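Local coordinates for protein E (Haemophilus influenzae, PDB 3ZH5) that acts as a multifunctional surface adhesin, binding host epithelial cells and the host proteins vitronectin, laminin and plasminogen, which aids serum resistance and immune evasion, at residues D11-Y16 / E90-G95; V23-D28 / F44-N49. One frame throughout, in Å; residues are numbered along the deposited sequence.

Contact 1: D11-Y16 / E90-G95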
ATOM      1  N   ASP A  11      13.432  11.220   1.547  1.00 56.57           N
ATOM      2  CA  ASP A  11      12.684  12.128   0.685  1.00 60.32           C
ATOM      3  C   ASP A  11      11.523  11.398   0.001  1.00 61.03           C
ATOM      4  O   ASP A  11      11.708  10.331  -0.586  1.00 58.94           O
ATOM      5  CB  ASP A  11      13.604  12.742  -0.364  1.00 69.53           C
ATOM      6  CG  ASP A  11      14.624  13.695   0.236  1.00 78.08           C
ATOM      7  OD1 ASP A  11      14.409  14.171   1.382  1.00 73.61           O
ATOM      8  OD2 ASP A  11      15.633  13.975  -0.451  1.00 82.09           O
ATOM      9  N   VAL A  12      10.332  11.989   0.078  1.00 50.49           N
ATOM     10  CA  VAL A  12       9.119  11.366  -0.444  1.00 55.93           C
ATOM     11  C   VAL A  12       8.821  11.776  -1.892  1.00 52.69           C
ATOM     12  O   VAL A  12       8.724  12.964  -2.220  1.00 52.58           O
ATOM     13  CB  VAL A  12       7.917  11.746   0.443  1.00 54.98           C
ATOM     14  CG1 VAL A  12       6.664  11.047  -0.006  1.00 50.16           C
ATOM     15  CG2 VAL A  12       8.236  11.446   1.902  1.00 47.01           C
ATOM     16  N   ARG A  13       8.690  10.775  -2.753  1.00 55.74           N
ATOM     17  CA  ARG A  13       8.235  10.957  -4.127  1.00 57.31           C
ATOM     18  C   ARG A  13       6.879  11.668  -4.185  1.00 52.96           C
ATOM     19  O   ARG A  13       5.948  11.353  -3.440  1.00 52.77           O
ATOM     20  CB  ARG A  13       8.152   9.584  -4.791  1.00 53.15           C
ATOM     21  CG  ARG A  13       7.516   9.530  -6.167  1.00 68.19           C
ATOM     22  CD  ARG A  13       8.513   9.870  -7.246  1.00 82.79           C
ATOM     23  NE  ARG A  13       9.697   9.014  -7.216  1.00 84.32           N
ATOM     24  CZ  ARG A  13       9.810   7.851  -7.854  1.00 84.99           C
ATOM     25  NH1 ARG A  13       8.805   7.366  -8.581  1.00 79.16           N
ATOM     26  NH2 ARG A  13      10.941   7.167  -7.762  1.00 88.07           N
ATOM     27  N   SER A  14       6.780  12.639  -5.078  1.00 55.63           N
ATOM     28  CA  SER A  14       5.535  13.376  -5.277  1.00 52.90           C
ATOM     29  C   SER A  14       4.340  12.448  -5.482  1.00 49.01           C
ATOM     30  O   SER A  14       4.382  11.482  -6.259  1.00 52.48           O
ATOM     31  CB  SER A  14       5.684  14.378  -6.445  1.00 54.82           C
ATOM     32  OG  SER A  14       4.640  14.224  -7.392  1.00 67.99           O
ATOM     33  N   GLY A  15       3.266  12.763  -4.768  1.00 49.34           N
ATOM     34  CA  GLY A  15       2.056  11.984  -4.774  1.00 47.67           C
ATOM     35  C   GLY A  15       1.974  10.858  -3.755  1.00 47.61           C
ATOM     36  O   GLY A  15       0.916  10.260  -3.590  1.00 45.88           O
ATOM     37  N   TYR A  16       3.070  10.539  -3.082  1.00 42.87           N
ATOM     38  CA  TYR A  16       3.039   9.468  -2.079  1.00 37.82           C
ATOM     39  C   TYR A  16       2.763  10.108  -0.731  1.00 36.07           C
ATOM     40  O   TYR A  16       3.330  11.129  -0.395  1.00 41.86           O
ATOM     41  CB  TYR A  16       4.353   8.687  -2.063  1.00 38.83           C
ATOM     42  CG  TYR A  16       4.479   7.801  -3.273  1.00 40.58           C
ATOM     43  CD1 TYR A  16       4.769   8.339  -4.521  1.00 60.26           C
ATOM     44  CD2 TYR A  16       4.277   6.428  -3.172  1.00 39.81           C
ATOM     45  CE1 TYR A  16       4.856   7.529  -5.648  1.00 65.21           C
ATOM     46  CE2 TYR A  16       4.356   5.607  -4.292  1.00 41.95           C
ATOM     47  CZ  TYR A  16       4.649   6.162  -5.527  1.00 57.89           C
ATOM     48  OH  TYR A  16       4.738   5.359  -6.645  1.00 54.69           O
ATOM     49  N   GLU A  90      12.991  -1.906  -7.316  1.00 52.88           N
ATOM     50  CA  GLU A  90      13.318  -0.509  -6.999  1.00 59.18           C
ATOM     51  C   GLU A  90      12.340   0.001  -5.938  1.00 53.16           C
ATOM     52  O   GLU A  90      11.281  -0.595  -5.743  1.00 49.77           O
ATOM     53  CB  GLU A  90      13.237   0.370  -8.255  1.00 60.56           C
ATOM     54  CG  GLU A  90      14.306   0.087  -9.288  1.00 68.61           C
ATOM     55  CD  GLU A  90      13.858   0.424 -10.698  1.00 75.89           C
ATOM     56  OE1 GLU A  90      12.992   1.308 -10.854  1.00 78.43           O
ATOM     57  OE2 GLU A  90      14.363  -0.203 -11.653  1.00 82.16           O
ATOM     58  N   PHE A  91      12.687   1.085  -5.240  1.00 47.21           N
ATOM     59  CA  PHE A  91      11.771   1.659  -4.249  1.00 42.11           C
ATOM     60  C   PHE A  91      10.579   2.299  -4.966  1.00 39.28           C
ATOM     61  O   PHE A  91      10.602   2.468  -6.181  1.00 46.63           O
ATOM     62  CB  PHE A  91      12.498   2.700  -3.363  1.00 42.55           C
ATOM     63  CG  PHE A  91      13.571   2.114  -2.496  1.00 41.95           C
ATOM     64  CD1 PHE A  91      13.253   1.246  -1.469  1.00 45.29           C
ATOM     65  CD2 PHE A  91      14.897   2.432  -2.708  1.00 45.65           C
ATOM     66  CE1 PHE A  91      14.231   0.702  -0.682  1.00 47.25           C
ATOM     67  CE2 PHE A  91      15.879   1.895  -1.915  1.00 54.81           C
ATOM     68  CZ  PHE A  91      15.544   1.021  -0.908  1.00 52.27           C
ATOM     69  N   TRP A  92       9.531   2.620  -4.217  1.00 37.95           N
ATOM     70  CA  TRP A  92       8.342   3.288  -4.761  1.00 35.41           C
ATOM     71  C   TRP A  92       7.504   2.385  -5.693  1.00 36.53           C
ATOM     72  O   TRP A  92       6.720   2.865  -6.509  1.00 35.42           O
ATOM     73  CB  TRP A  92       8.728   4.600  -5.468  1.00 36.31           C
ATOM     74  CG  TRP A  92       9.554   5.546  -4.589  1.00 43.98           C
ATOM     75  CD1 TRP A  92      10.826   5.960  -4.812  1.00 41.41           C
ATOM     76  CD2 TRP A  92       9.139   6.164  -3.363  1.00 39.11           C
ATOM     77  NE1 TRP A  92      11.239   6.814  -3.801  1.00 42.53           N
ATOM     78  CE2 TRP A  92      10.219   6.946  -2.898  1.00 43.38           C
ATOM     79  CE3 TRP A  92       7.954   6.133  -2.614  1.00 39.99           C
ATOM     80  CZ2 TRP A  92      10.161   7.693  -1.700  1.00 43.74           C
ATOM     81  CZ3 TRP A  92       7.892   6.882  -1.424  1.00 44.55           C
ATOM     82  CH2 TRP A  92       8.999   7.644  -0.977  1.00 39.89           C
ATOM     83  N   GLY A  93       7.632   1.075  -5.512  1.00 31.33           N
ATOM     84  CA  GLY A  93       6.825   0.123  -6.236  1.00 30.29           C
ATOM     85  C   GLY A  93       7.008   0.220  -7.755  1.00 48.07           C
ATOM     86  O   GLY A  93       6.025   0.235  -8.481  1.00 48.72           O
ATOM     87  N   GLN A  94       8.261   0.274  -8.208  1.00 51.73           N
ATOM     88  CA  GLN A  94       8.609   0.458  -9.618  1.00 54.42           C
ATOM     89  C   GLN A  94       9.708  -0.528  -9.937  1.00 54.32           C
ATOM     90  O   GLN A  94      10.408  -0.986  -9.027  1.00 52.85           O
ATOM     91  CB  GLN A  94       9.207   1.854  -9.872  1.00 60.01           C
ATOM     92  CG  GLN A  94       8.454   3.027  -9.279  1.00 66.56           C
ATOM     93  CD  GLN A  94       7.205   3.371 -10.045  1.00 74.53           C
ATOM     94  OE1 GLN A  94       7.055   3.003 -11.212  1.00 80.72           O
ATOM     95  NE2 GLN A  94       6.287   4.069  -9.390  1.00 73.79           N
ATOM     96  N   GLY A  95       9.892  -0.804 -11.227  1.00 51.45           N
ATOM     97  CA  GLY A  95      11.023  -1.579 -11.711  1.00 52.58           C
ATOM     98  C   GLY A  95      10.647  -3.006 -12.045  1.00 53.83           C
ATOM     99  O   GLY A  95       9.520  -3.280 -12.469  1.00 47.27           O
TER
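Arg-13 lies over one face of the Trp-92 indole, and Tyr-16 meets the CE3/CZ3 rim of the same ring. Arg-13 CB sits over the centre of that face, 3.9 Å from the centroid of the six-membered ring, a CH-pi contact. From there the arginine chain bends twice, at chi2 and chi3, and folds back across the indole, bringing NH2 to 3.2 Å from Trp-92 CD1. The guanidinium and indole planes are 48° apart. The indole turns its CE3 edge to a face of the Tyr-16 ring in an edge-to-face pair, with centroids 5.0 Å apart and planes at 58°. Asp-11 O comes in at the indole edge, near the ring plane, 3.3 Å from Trp-92 CZ2. Gln-94 reaches across with a weak hydrogen bond from NE2 to Tyr-16 OH (3.4 Å), and the same NE2 weakly donates to Trp-92 O. The loop before strand 16-19 thus meets the loop leaving strand 79-88. A type II beta turn from Arg-13 to Tyr-16, closed by Tyr-16 N to Arg-13 O at 3.0 Å, sets these two side chains on the indole; Gly-15, with positive phi, fills its third position. Behind the first shell, Ser-66 OG hydrogen-bonds Glu-90 O and Gly-93 N, while Arg-68 NE hydrogen-bonds Gly-93 O, tying the tryptophan loop to strand 64-74.

Contact 2: V23-D28 / F44-N49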
ATOM      1  N   VAL A  23       7.193   5.145   8.682  1.00 36.57           N
ATOM      2  CA  VAL A  23       7.669   6.183   7.760  1.00 37.49           C
ATOM      3  C   VAL A  23       7.984   5.604   6.366  1.00 39.82           C
ATOM      4  O   VAL A  23       8.238   6.348   5.417  1.00 37.23           O
ATOM      5  CB  VAL A  23       8.879   6.961   8.308  1.00 40.32           C
ATOM      6  CG1 VAL A  23       8.506   7.653   9.636  1.00 48.66           C
ATOM      7  CG2 VAL A  23      10.086   6.052   8.492  1.00 41.96           C
ATOM      8  N   ASN A  24       7.945   4.286   6.230  1.00 36.88           N
ATOM      9  CA  ASN A  24       8.157   3.654   4.915  1.00 33.42           C
ATOM     10  C   ASN A  24       6.914   3.079   4.286  1.00 29.28           C
ATOM     11  O   ASN A  24       7.025   2.342   3.324  1.00 28.12           O
ATOM     12  CB  ASN A  24       9.219   2.566   5.032  1.00 36.39           C
ATOM     13  CG  ASN A  24      10.550   3.155   5.437  1.00 37.48           C
ATOM     14  OD1 ASN A  24      10.978   4.132   4.819  1.00 42.40           O
ATOM     15  ND2 ASN A  24      11.174   2.635   6.511  1.00 38.20           N
ATOM     16  N   TYR A  25       5.757   3.378   4.853  1.00 27.63           N
ATOM     17  CA  TYR A  25       4.503   2.871   4.299  1.00 26.74           C
ATOM     18  C   TYR A  25       3.789   4.074   3.708  1.00 27.80           C
ATOM     19  O   TYR A  25       3.657   5.096   4.390  1.00 25.90           O
ATOM     20  CB  TYR A  25       3.658   2.252   5.418  1.00 27.59           C
ATOM     21  CG  TYR A  25       2.534   1.359   4.937  1.00 36.12           C
ATOM     22  CD1 TYR A  25       1.457   1.895   4.283  1.00 30.71           C
ATOM     23  CD2 TYR A  25       2.547  -0.017   5.168  1.00 42.92           C
ATOM     24  CE1 TYR A  25       0.413   1.088   3.825  1.00 34.15           C
ATOM     25  CE2 TYR A  25       1.516  -0.832   4.736  1.00 43.95           C
ATOM     26  CZ  TYR A  25       0.447  -0.276   4.065  1.00 39.66           C
ATOM     27  OH  TYR A  25      -0.588  -1.066   3.608  1.00 43.98           O
ATOM     28  N   TYR A  26       3.355   3.973   2.458  1.00 25.32           N
ATOM     29  CA  TYR A  26       2.753   5.114   1.756  1.00 27.27           C
ATOM     30  C   TYR A  26       1.467   4.741   0.999  1.00 30.85           C
ATOM     31  O   TYR A  26       1.238   3.581   0.651  1.00 27.18           O
ATOM     32  CB  TYR A  26       3.715   5.653   0.687  1.00 31.21           C
ATOM     33  CG  TYR A  26       5.073   6.060   1.172  1.00 30.03           C
ATOM     34  CD1 TYR A  26       6.088   5.118   1.352  1.00 31.33           C
ATOM     35  CD2 TYR A  26       5.360   7.398   1.442  1.00 28.53           C
ATOM     36  CE1 TYR A  26       7.374   5.505   1.817  1.00 30.16           C
ATOM     37  CE2 TYR A  26       6.631   7.782   1.896  1.00 33.82           C
ATOM     38  CZ  TYR A  26       7.627   6.837   2.052  1.00 32.50           C
ATOM     39  OH  TYR A  26       8.888   7.240   2.521  1.00 38.69           O
ATOM     40  N   ILE A  27       0.633   5.735   0.751  1.00 22.95           N
ATOM     41  CA  ILE A  27      -0.458   5.606  -0.238  1.00 26.54           C
ATOM     42  C   ILE A  27       0.053   6.207  -1.531  1.00 28.92           C
ATOM     43  O   ILE A  27       0.646   7.276  -1.510  1.00 27.72           O
ATOM     44  CB  ILE A  27      -1.672   6.439   0.160  1.00 29.98           C
ATOM     45  CG1 ILE A  27      -2.294   5.885   1.435  1.00 30.22           C
ATOM     46  CG2 ILE A  27      -2.704   6.531  -1.001  1.00 28.33           C
ATOM     47  CD1 ILE A  27      -3.163   6.870   2.101  1.00 33.09           C
ATOM     48  N   ASP A  28      -0.122   5.521  -2.653  1.00 27.70           N
ATOM     49  CA  ASP A  28       0.290   6.093  -3.912  1.00 31.36           C
ATOM     50  C   ASP A  28      -0.927   6.856  -4.382  1.00 37.20           C
ATOM     51  O   ASP A  28      -1.958   6.270  -4.789  1.00 32.30           O
ATOM     52  CB  ASP A  28       0.792   5.014  -4.872  1.00 27.82           C
ATOM     53  CG  ASP A  28       0.956   5.507  -6.316  1.00 36.90           C
ATOM     54  OD1 ASP A  28       0.760   6.716  -6.597  1.00 38.47           O
ATOM     55  OD2 ASP A  28       1.343   4.667  -7.174  1.00 34.63           O
ATOM     56  N   PHE A  44      -7.014   1.767  -4.084  1.00 27.38           N
ATOM     57  CA  PHE A  44      -5.689   2.407  -4.060  1.00 25.64           C
ATOM     58  C   PHE A  44      -4.552   1.440  -3.882  1.00 29.00           C
ATOM     59  O   PHE A  44      -4.760   0.368  -3.335  1.00 25.76           O
ATOM     60  CB  PHE A  44      -5.621   3.468  -2.955  1.00 25.93           C
ATOM     61  CG  PHE A  44      -5.645   2.924  -1.554  1.00 28.05           C
ATOM     62  CD1 PHE A  44      -6.835   2.685  -0.901  1.00 24.01           C
ATOM     63  CD2 PHE A  44      -4.469   2.743  -0.856  1.00 21.18           C
ATOM     64  CE1 PHE A  44      -6.843   2.225   0.412  1.00 27.14           C
ATOM     65  CE2 PHE A  44      -4.480   2.273   0.455  1.00 24.76           C
ATOM     66  CZ  PHE A  44      -5.678   2.014   1.074  1.00 23.79           C
ATOM     67  N   ASP A  45      -3.342   1.804  -4.318  1.00 27.28           N
ATOM     68  CA  ASP A  45      -2.138   1.043  -3.946  1.00 24.89           C
ATOM     69  C   ASP A  45      -1.482   1.549  -2.666  1.00 26.42           C
ATOM     70  O   ASP A  45      -1.253   2.725  -2.496  1.00 23.64           O
ATOM     71  CB  ASP A  45      -1.083   1.061  -5.040  1.00 23.78           C
ATOM     72  CG  ASP A  45      -1.509   0.318  -6.292  1.00 34.63           C
ATOM     73  OD1 ASP A  45      -2.486  -0.481  -6.241  1.00 36.10           O
ATOM     74  OD2 ASP A  45      -0.831   0.507  -7.325  1.00 35.14           O
ATOM     75  N   ALA A  46      -1.168   0.637  -1.759  1.00 20.42           N
ATOM     76  CA  ALA A  46      -0.251   0.959  -0.667  1.00 22.21           C
ATOM     77  C   ALA A  46       1.124   0.564  -1.185  1.00 26.77           C
ATOM     78  O   ALA A  46       1.245  -0.435  -1.894  1.00 29.00           O
ATOM     79  CB  ALA A  46      -0.614   0.180   0.568  1.00 26.77           C
ATOM     80  N   VAL A  47       2.175   1.319  -0.821  1.00 24.34           N
ATOM     81  CA  VAL A  47       3.522   1.022  -1.309  1.00 21.57           C
ATOM     82  C   VAL A  47       4.458   1.051  -0.116  1.00 28.84           C
ATOM     83  O   VAL A  47       4.466   2.030   0.593  1.00 33.28           O
ATOM     84  CB  VAL A  47       3.995   2.046  -2.336  1.00 27.99           C
ATOM     85  CG1 VAL A  47       5.445   1.886  -2.621  1.00 32.57           C
ATOM     86  CG2 VAL A  47       3.188   1.859  -3.642  1.00 28.42           C
ATOM     87  N   VAL A  48       5.198  -0.027   0.104  1.00 26.87           N
ATOM     88  CA  VAL A  48       6.127  -0.116   1.246  1.00 31.31           C
ATOM     89  C   VAL A  48       7.547  -0.202   0.770  1.00 38.73           C
ATOM     90  O   VAL A  48       7.882  -1.121   0.041  1.00 33.97           O
ATOM     91  CB  VAL A  48       5.871  -1.370   2.099  1.00 36.85           C
ATOM     92  CG1 VAL A  48       6.793  -1.399   3.279  1.00 41.19           C
ATOM     93  CG2 VAL A  48       4.423  -1.417   2.560  1.00 42.57           C
ATOM     94  N   ASN A  49       8.398   0.740   1.189  1.00 35.17           N
ATOM     95  CA  ASN A  49       9.820   0.606   0.934  1.00 39.31           C
ATOM     96  C   ASN A  49      10.430  -0.248   2.047  1.00 45.87           C
ATOM     97  O   ASN A  49      10.253   0.044   3.234  1.00 42.10           O
ATOM     98  CB  ASN A  49      10.483   1.979   0.838  1.00 36.84           C
ATOM     99  CG  ASN A  49      10.060   2.730  -0.379  1.00 43.87           C
ATOM    100  OD1 ASN A  49       9.640   2.131  -1.370  1.00 43.12           O
ATOM    101  ND2 ASN A  49      10.181   4.054  -0.340  1.00 39.59           N
TER
HETATM  102  O   HOH W   1      10.612   5.297   2.411  1.00 35.64           O
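Tyr-25 lies across Val-48 and Ala-46 on one face of the strand pair. Its CD2 side packs obliquely on Val-48 CG2 at 3.5 Å, while the other end of the ring brings OH to 3.3 Å from Ala-46 CB. With CG anti to the backbone N (chi1 -164°), the ring slants out over the neighbouring strand, from Val-48 towards Ala-46. Further along this face Ile-27 CG2 meets Phe-44 CD2 at 4.2 Å, the two side chains crossing obliquely, and helix 115-128 covers them through Ile-123. On the other face Tyr-26 and Asn-49 cross at about a right angle, Tyr-26 CE1 lying 3.8 Å from Asn-49 ND2, with ring and amide planes 53° apart. A water lies in the plane of the Tyr-26 ring at its edge, 2.6 Å from Tyr-26 OH; it donates to Asn-24 OD1 and accepts from Asn-49 ND2. Tyr-26 OH is also hydrogen-bonded to Arg-18, and Asn-49 OD1 to Trp-92 N. The backbones belong to the antiparallel hairpin of strands 25-34 and 41-50, segments 25-28 and 44-49 running at 147°, in a sheet where strand 16-19 flanks the first and strand 64-74 the second. Tyr-26 and Val-47 are a hydrogen-bonded pair, Tyr-26 N to Val-47 O and Val-47 N to Tyr-26 O both 2.9 Å; Tyr-25 with Val-48 and Ile-27 with Ala-46 are non-hydrogen-bonded pairs. A hydrogen bond from Asn-49 N to Asn-24 O (3.0 Å) extends the pairing to the chain's corner. Asp-28 and Asp-45 rise on the Tyr-26 face with their OD2 atoms 4.7 Å apart, a closeness their salt bridges to Arg-68 NH1 would ease.

How the contacts relate
Contact 2 is the buried one, its centre about 4 Å from the centre of the chain, whereas contact 1 joins two loops at the surface, its centre about 11 Å away. Regular backbone pairing holds contact 2, with apolar side chains on its helix-covered face; contact 1 has no backbone hydrogen bond between its segments and depends on a CH-pi contact, an edge-to-face pair and weak side-chain hydrogen bonds round one indole. The two meet on the Tyr-26 face of the hairpin, where Trp-92 packs edge-to-face with Tyr-26 and its backbone N hydrogen-bonds Asn-49 OD1 at 2.9 Å. Arg-68 serves both, bonding the 90-95 loop and the hairpin's acidic pair.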